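Side-chain contact in putative signal transduction protein with CBS domains (Kribbella flavida, PDB 4NOC), which is of unknown function but, as a tandem CBS-domain protein, may sense small ligands such as adenine nucleotides and take part in signalling: residues 36-41 with 125-130. Numbering follows the deposited sequence.
Sequences GLIVVD and LVAVVK
Ile38 reaches Leu125 and Ala127 with the tip of its longer branch: its CD1 lies 4.3 Å from Leu125 CD2 and equally 4.3 Å from Ala127 CB. The two methyl partners stand on the same side of strand 125-130, two residues apart, and CD1 meets each from a different direction, the lines to them opening at about 78°. With chi2 at -178°, CD1 is carried as far out from the Ile38 backbone as the branch allows. The extended branch spans much of the gap between the strands, whose nearest CA atoms, those of Ile38 and Ala127, are 8.1 Å apart, with no hydrogen bond across. Leu125 CD2 is also 4.5 Å from Ile38 CG1, so it faces the last bond of the branch, CG1-CD1, and not its terminal methyl alone. The two strands belong to different sheets, one in each of two tandem CBS domains, and the contact is part of the interface by which the pair packs into a Bateman module. Beta-branched isoleucine suits a strand, and its long arm can bridge two sheets; alanine offers a small methyl against which that arm can rest, while the longer leucine extends from its own strand to meet it. Ile38 also touches Ala137 on strand 133-139 and Val15 on strand 15-17, and its backbone is hydrogen-bonded to Pro14 and Val16. All three contact residues are buried, and a sulfate, probably from the crystallisation liquor, lies about 5 Å from the Ile38 side chain.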
loop_
_atom_site.group_PDB
_atom_site.type_symbol
_atom_site.label_atom_id
_atom_site.label_comp_id
_atom_site.label_asym_id
_atom_site.label_seq_id
_atom_site.Cartn_x
_atom_site.Cartn_y
_atom_site.Cartn_z
ATOM N N GLY A 36 -6.240 1.489 -1.565
ATOM C CA GLY A 36 -6.570 2.878 -1.851
ATOM C C GLY A 36 -7.453 3.139 -3.063
ATOM O O GLY A 36 -7.619 2.291 -3.939
ATOM N N LEU A 37 -8.040 4.331 -3.099
ATOM C CA LEU A 37 -8.814 4.784 -4.247
ATOM C C LEU A 37 -8.025 5.876 -4.952
ATOM O O LEU A 37 -7.350 6.666 -4.294
ATOM C CB LEU A 37 -10.162 5.353 -3.785
ATOM C CG LEU A 37 -11.139 4.378 -3.119
ATOM C CD1 LEU A 37 -12.391 5.091 -2.639
ATOM C CD2 LEU A 37 -11.504 3.226 -4.060
ATOM N N ILE A 38 -8.093 5.926 -6.279
ATOM C CA ILE A 38 -7.565 7.085 -6.995
ATOM C C ILE A 38 -8.597 8.215 -6.979
ATOM O O ILE A 38 -9.740 8.037 -7.395
ATOM C CB ILE A 38 -7.135 6.752 -8.432
ATOM C CG1 ILE A 38 -5.857 5.904 -8.405
ATOM C CG2 ILE A 38 -6.902 8.036 -9.228
ATOM C CD1 ILE A 38 -5.337 5.559 -9.768
ATOM N N VAL A 39 -8.195 9.371 -6.470
ATOM C CA VAL A 39 -9.110 10.488 -6.366
ATOM C C VAL A 39 -8.854 11.434 -7.530
ATOM O O VAL A 39 -7.701 11.788 -7.793
ATOM C CB VAL A 39 -8.862 11.262 -5.076
ATOM C CG1 VAL A 39 -9.841 12.434 -4.964
ATOM C CG2 VAL A 39 -8.977 10.330 -3.874
ATOM N N VAL A 40 -9.909 11.841 -8.226
ATOM C CA VAL A 40 -9.751 12.843 -9.267
ATOM C C VAL A 40 -10.562 14.103 -8.962
ATOM O O VAL A 40 -11.439 14.093 -8.087
ATOM C CB VAL A 40 -10.157 12.295 -10.626
ATOM C CG1 VAL A 40 -9.402 10.994 -10.898
ATOM C CG2 VAL A 40 -11.668 12.069 -10.667
ATOM N N ASP A 41 -10.280 15.191 -9.679
ATOM C CA ASP A 41 -11.098 16.389 -9.518
ATOM C C ASP A 41 -12.294 16.360 -10.467
ATOM O O ASP A 41 -12.457 15.396 -11.221
ATOM C CB ASP A 41 -10.264 17.668 -9.644
ATOM C CG ASP A 41 -9.749 17.924 -11.063
ATOM O OD1 ASP A 41 -10.227 17.305 -12.040
ATOM O OD2 ASP A 41 -8.860 18.794 -11.200
ATOM N N LEU A 125 2.035 3.366 -6.003
ATOM C CA LEU A 125 1.484 3.241 -7.360
ATOM C C LEU A 125 1.653 4.528 -8.176
ATOM O O LEU A 125 1.945 5.596 -7.626
ATOM C CB LEU A 125 0.002 2.790 -7.344
ATOM C CG LEU A 125 -1.149 3.687 -6.856
ATOM C CD1 LEU A 125 -0.789 4.432 -5.602
ATOM C CD2 LEU A 125 -1.589 4.678 -7.908
ATOM N N VAL A 126 1.494 4.413 -9.491
ATOM C CA VAL A 126 1.413 5.584 -10.359
ATOM C C VAL A 126 0.160 5.428 -11.216
ATOM O O VAL A 126 -0.231 4.297 -11.548
ATOM C CB VAL A 126 2.650 5.747 -11.291
ATOM C CG1 VAL A 126 3.911 6.010 -10.473
ATOM C CG2 VAL A 126 2.836 4.503 -12.193
ATOM N N ALA A 127 -0.480 6.550 -11.549
ATOM C CA ALA A 127 -1.594 6.515 -12.480
ATOM C C ALA A 127 -1.011 6.533 -13.875
ATOM O O ALA A 127 0.124 6.986 -14.080
ATOM C CB ALA A 127 -2.545 7.699 -12.268
ATOM N N VAL A 128 -1.775 6.016 -14.828
ATOM C CA VAL A 128 -1.390 6.113 -16.223
ATOM C C VAL A 128 -2.414 6.966 -16.955
ATOM O O VAL A 128 -3.635 6.779 -16.805
ATOM C CB VAL A 128 -1.236 4.727 -16.868
ATOM C CG1 VAL A 128 -0.599 4.855 -18.239
ATOM C CG2 VAL A 128 -0.356 3.855 -15.993
ATOM N N VAL A 129 -1.923 7.938 -17.713
ATOM C CA VAL A 129 -2.819 8.838 -18.429
ATOM C C VAL A 129 -2.561 8.758 -19.938
ATOM O O VAL A 129 -1.421 8.549 -20.373
ATOM C CB VAL A 129 -2.742 10.286 -17.869
ATOM C CG1 VAL A 129 -3.057 11.345 -18.938
ATOM C CG2 VAL A 129 -3.693 10.429 -16.684
ATOM N N LYS A 130 -3.633 8.851 -20.720
ATOM C CA LYS A 130 -3.541 8.945 -22.178
ATOM C C LYS A 130 -4.529 10.000 -22.672
ATOM O O LYS A 130 -5.733 9.909 -22.404
ATOM C CB LYS A 130 -3.818 7.583 -22.835
ATOM C CG LYS A 130 -3.880 7.600 -24.374
ATOM C CD LYS A 130 -3.962 6.167 -24.933
ATOM C CE LYS A 130 -3.977 6.139 -26.468
ATOM N NZ LYS A 130 -3.678 4.772 -27.004
#